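Local coordinates for monovalent Na+/H+ antiporter subunit A (Dietzia sp. DQ12-45-1b, PDB 7D3U), which probably exchanges sodium ions for protons across the cell membrane as the large subunit of the multi-chain Mrp antiporter complex, at residues 69-74 / 484-489; 620-625 / 668-673. All blocks are in the same frame, centred on the assembly; numbering follows the deposited sequence.

Contact 1 of 2, residues 69-74 / 484-489; sequences LDPLAR and ARASIG
Ala486 sets its methyl group against the first turn of helix 71-94, and the contact is almost wholly apolar. Ala486 CB lies 3.8 Å from Pro71 CD and 4.3 Å from Leu72 N. A side chain of one carbon suits this place, because the loop backbone can then come close to the helix: the CA atoms of Leu72 and Ala486 are 6.2 Å apart. Proline fits the first turn of a helix, where its missing N-H costs no backbone bond. Beside this pair Leu72 lays one branch alongside the serine, with CD2 4.3 Å from Ser487 CB; CG anti to the backbone N (chi1 165°) carries the branched end over to the loop.

No hydrogen bond joins the two segments; their polar groups turn to partners of their own segment or, for the Asp70 carboxylate, to Arg252, with which OD1 forms a salt bridge. Asp70 occupies the N-cap position of the helix, and its carbonyl O accepts from Arg74 N at 2.8 Å. In the loop, Ala484 O accepts from Ile488 N at 3.3 Å, and more weakly from Ser487 OG, so the chain stays coiled just past helix 477-484.

Around these residues, Leu72 and Ser487 both rest on helix 243-252, Ser487 also reaches Met315 of helix 312-341, and Asp70 comes two residues after the end of strand 63-68, part of a two-stranded antiparallel sheet.

Contact 2 of 2, residues 620-625 / 668-673; sequences RSRLGA and QRLPRA
Arg622 runs its side chain past Leu670 at about a right angle, and Leu670 CB stands over one face of the guanidinium, displaced toward its rim and 3.9 Å from Arg622 NE. Leu670 CD1 lies 4.0 Å from Arg622 NH1. The arginine chain is extended from CG to NE, which takes its charged end past the Pro671 carbonyl, near the guanidinium plane at its edge, to a salt bridge between NH2 and Asp97 of the neighbouring subunit C. Arginine suits this buried place because its long chain spans the loop backbone while the guanidinium reaches a carboxylate of another subunit. Replacing Arg622 by an alanine would remove the guanidinium and is likely to leave Asp97 of subunit C without its charged mate and a gap beside Leu670.

The backbone of Arg622 binds too: Arg622 N donates to Arg672 O at 2.9 Å. Next to it, Ala673 CB rests 3.5 Å from Arg620 O.

Ser621 OG accepts from Gly624 N at 3.2 Å, the serine N-cap of helix 622-642. The whole is a capped helix start tied to the loop leaving helix 646-667, the second helix of a hairpin.

In the fold
Contact 1 and contact 2 lie in series along the sequence and on opposite sides of the chain's centre, with their own centres 84 Å apart and their nearest atoms about 74 Å apart. Contact 1 brings together segments separated by some 410 residues, and its 69-74 segment lies in the part related to the complex I chain 5 N-terminus. Contact 2 spans only about 43 residues, in the region related to MBH subunit D. Their surroundings differ as well: no other protein chain touches the segments of contact 1, whereas contact 2 meets subunits C, F and G. A bound dodecyl-beta-D-maltoside touches Arg74 of the 69-74 segment. Another dodecyl-beta-D-maltoside lies about 6 Å from the side chain of Arg620 in contact 2.

Contact 1 of 2, residues 69-74 / 484-489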
# COMPACT_ATOMS: atom_id res chain seq x y z
N LEU B 69 0.95 48.76 -0.76
CA LEU B 69 0.14 49.60 0.12
C LEU B 69 -0.59 50.66 -0.68
O LEU B 69 -0.58 51.85 -0.35
CB LEU B 69 1.01 50.22 1.21
CG LEU B 69 0.37 51.19 2.21
CD1 LEU B 69 -0.69 50.49 3.02
CD2 LEU B 69 1.42 51.79 3.13
N ASP B 70 -1.23 50.25 -1.78
CA ASP B 70 -2.07 51.16 -2.54
C ASP B 70 -3.16 51.73 -1.63
O ASP B 70 -3.52 51.11 -0.63
CB ASP B 70 -2.68 50.44 -3.74
CG ASP B 70 -3.43 49.18 -3.35
OD1 ASP B 70 -3.16 48.65 -2.26
OD2 ASP B 70 -4.28 48.72 -4.15
N PRO B 71 -3.69 52.91 -1.96
CA PRO B 71 -4.58 53.60 -1.01
C PRO B 71 -5.76 52.77 -0.52
O PRO B 71 -6.21 52.98 0.61
CB PRO B 71 -5.05 54.82 -1.81
CG PRO B 71 -3.93 55.08 -2.75
CD PRO B 71 -3.42 53.73 -3.15
N LEU B 72 -6.26 51.84 -1.33
CA LEU B 72 -7.28 50.92 -0.83
C LEU B 72 -6.75 50.13 0.35
O LEU B 72 -7.41 50.01 1.39
CB LEU B 72 -7.74 49.98 -1.95
CG LEU B 72 -8.52 48.76 -1.50
CD1 LEU B 72 -9.87 49.18 -0.94
CD2 LEU B 72 -8.70 47.79 -2.65
N ALA B 73 -5.54 49.59 0.22
CA ALA B 73 -4.89 48.96 1.36
C ALA B 73 -4.61 49.98 2.46
O ALA B 73 -4.75 49.66 3.64
CB ALA B 73 -3.61 48.27 0.93
N ARG B 74 -4.23 51.21 2.10
CA ARG B 74 -3.95 52.19 3.14
C ARG B 74 -5.18 52.48 3.99
O ARG B 74 -5.06 52.90 5.14
CB ARG B 74 -3.41 53.48 2.54
CG ARG B 74 -2.64 54.32 3.53
CD ARG B 74 -2.34 55.71 3.01
NE ARG B 74 -1.25 56.33 3.75
CZ ARG B 74 -0.94 57.62 3.68
NH1 ARG B 74 0.07 58.10 4.39
NH2 ARG B 74 -1.65 58.44 2.91
N ALA B 484 -10.62 54.66 -3.80
CA ALA B 484 -11.59 54.26 -4.81
C ALA B 484 -11.02 54.32 -6.22
O ALA B 484 -11.32 53.46 -7.04
CB ALA B 484 -12.84 55.14 -4.71
N ARG B 485 -10.20 55.33 -6.51
CA ARG B 485 -9.50 55.36 -7.79
C ARG B 485 -8.36 54.36 -7.85
O ARG B 485 -7.71 54.25 -8.89
CB ARG B 485 -8.97 56.77 -8.07
CG ARG B 485 -7.68 57.10 -7.35
CD ARG B 485 -6.99 58.28 -8.00
NE ARG B 485 -6.47 57.95 -9.32
CZ ARG B 485 -7.05 58.30 -10.46
NH1 ARG B 485 -8.17 59.01 -10.45
NH2 ARG B 485 -6.50 57.95 -11.62
N ALA B 486 -8.11 53.63 -6.77
CA ALA B 486 -7.17 52.52 -6.77
C ALA B 486 -7.85 51.16 -6.72
O ALA B 486 -7.19 50.15 -7.00
CB ALA B 486 -6.19 52.64 -5.59
N SER B 487 -9.13 51.11 -6.37
CA SER B 487 -9.87 49.86 -6.44
C SER B 487 -10.34 49.58 -7.86
O SER B 487 -10.30 48.43 -8.31
CB SER B 487 -11.07 49.91 -5.49
OG SER B 487 -12.26 50.20 -6.20
N ILE B 488 -10.79 50.61 -8.58
CA ILE B 488 -11.06 50.50 -10.00
C ILE B 488 -10.26 51.57 -10.73
O ILE B 488 -9.52 52.34 -10.10
CB ILE B 488 -12.56 50.63 -10.31
CG1 ILE B 488 -13.04 52.06 -10.12
CG2 ILE B 488 -13.37 49.69 -9.44
CD1 ILE B 488 -14.53 52.21 -10.31
N GLY B 489 -10.40 51.64 -12.05
CA GLY B 489 -9.60 52.54 -12.85
C GLY B 489 -9.83 54.01 -12.59
O GLY B 489 -8.95 54.70 -12.07

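Contact 2 of 2, residues 620-625 / 668-673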
# COMPACT_ATOMS: atom_id res chain seq x y z
N ARG B 620 -11.64 -32.06 -5.94
CA ARG B 620 -12.49 -31.73 -4.81
C ARG B 620 -11.91 -32.19 -3.47
O ARG B 620 -12.57 -32.03 -2.44
CB ARG B 620 -13.88 -32.35 -5.00
CG ARG B 620 -14.73 -31.66 -6.05
CD ARG B 620 -15.76 -32.61 -6.64
NE ARG B 620 -15.13 -33.67 -7.43
CZ ARG B 620 -15.79 -34.44 -8.29
NH1 ARG B 620 -17.09 -34.26 -8.49
NH2 ARG B 620 -15.14 -35.38 -8.97
N SER B 621 -10.71 -32.74 -3.46
CA SER B 621 -10.07 -33.22 -2.25
C SER B 621 -8.67 -32.63 -2.14
O SER B 621 -7.96 -32.54 -3.14
CB SER B 621 -10.00 -34.74 -2.21
OG SER B 621 -8.73 -35.19 -2.64
N ARG B 622 -8.29 -32.23 -0.93
CA ARG B 622 -7.02 -31.55 -0.73
C ARG B 622 -5.82 -32.42 -1.09
O ARG B 622 -4.75 -31.88 -1.40
CB ARG B 622 -6.90 -31.08 0.72
CG ARG B 622 -7.89 -30.00 1.11
CD ARG B 622 -7.67 -29.53 2.53
NE ARG B 622 -8.63 -28.51 2.93
CZ ARG B 622 -8.51 -27.22 2.65
NH1 ARG B 622 -7.46 -26.79 1.96
NH2 ARG B 622 -9.43 -26.36 3.05
N LEU B 623 -5.96 -33.74 -1.05
CA LEU B 623 -4.83 -34.61 -1.36
C LEU B 623 -4.63 -34.75 -2.87
O LEU B 623 -3.49 -34.71 -3.35
CB LEU B 623 -5.02 -35.98 -0.72
CG LEU B 623 -3.98 -37.02 -1.15
CD1 LEU B 623 -2.61 -36.62 -0.65
CD2 LEU B 623 -4.37 -38.37 -0.62
N GLY B 624 -5.71 -34.91 -3.62
CA GLY B 624 -5.60 -34.88 -5.07
C GLY B 624 -4.99 -33.58 -5.56
O GLY B 624 -4.24 -33.58 -6.54
N ALA B 625 -5.28 -32.48 -4.87
CA ALA B 625 -4.75 -31.19 -5.29
C ALA B 625 -3.24 -31.10 -5.07
O ALA B 625 -2.52 -30.58 -5.92
CB ALA B 625 -5.46 -30.06 -4.55
N GLN B 668 -2.16 -31.46 6.74
CA GLN B 668 -2.48 -32.36 7.84
C GLN B 668 -3.27 -31.67 8.95
O GLN B 668 -3.72 -32.36 9.88
CB GLN B 668 -1.20 -32.96 8.41
CG GLN B 668 -0.45 -32.04 9.35
CD GLN B 668 0.92 -32.56 9.70
OE1 GLN B 668 1.43 -33.47 9.05
NE2 GLN B 668 1.53 -31.98 10.72
N ARG B 669 -3.45 -30.35 8.88
CA ARG B 669 -4.21 -29.61 9.87
C ARG B 669 -5.58 -29.17 9.39
O ARG B 669 -6.42 -28.80 10.21
CB ARG B 669 -3.43 -28.36 10.30
CG ARG B 669 -1.95 -28.61 10.51
CD ARG B 669 -1.23 -27.32 10.85
NE ARG B 669 -0.42 -27.46 12.06
CZ ARG B 669 0.79 -28.02 12.09
NH1 ARG B 669 1.33 -28.49 10.97
NH2 ARG B 669 1.45 -28.11 13.23
N LEU B 670 -5.83 -29.20 8.09
CA LEU B 670 -7.05 -28.72 7.48
C LEU B 670 -7.95 -29.88 7.08
O LEU B 670 -7.50 -31.03 7.00
CB LEU B 670 -6.71 -27.87 6.25
CG LEU B 670 -5.84 -26.65 6.53
CD1 LEU B 670 -5.30 -26.08 5.24
CD2 LEU B 670 -6.62 -25.60 7.30
N PRO B 671 -9.23 -29.63 6.83
CA PRO B 671 -10.14 -30.72 6.45
C PRO B 671 -9.72 -31.40 5.16
O PRO B 671 -8.81 -30.96 4.45
CB PRO B 671 -11.50 -30.03 6.31
CG PRO B 671 -11.18 -28.57 6.17
CD PRO B 671 -9.97 -28.37 7.01
N ARG B 672 -10.42 -32.49 4.84
CA ARG B 672 -10.02 -33.34 3.73
C ARG B 672 -10.49 -32.81 2.39
O ARG B 672 -9.84 -33.05 1.37
CB ARG B 672 -10.55 -34.76 3.94
CG ARG B 672 -9.97 -35.46 5.15
CD ARG B 672 -9.80 -36.94 4.89
NE ARG B 672 -8.70 -37.51 5.67
CZ ARG B 672 -8.22 -38.73 5.51
NH1 ARG B 672 -8.74 -39.53 4.58
NH2 ARG B 672 -7.23 -39.17 6.27
N ALA B 673 -11.61 -32.09 2.35
CA ALA B 673 -12.20 -31.63 1.11
C ALA B 673 -12.23 -30.11 1.08
O ALA B 673 -12.42 -29.46 2.12
CB ALA B 673 -13.62 -32.17 0.94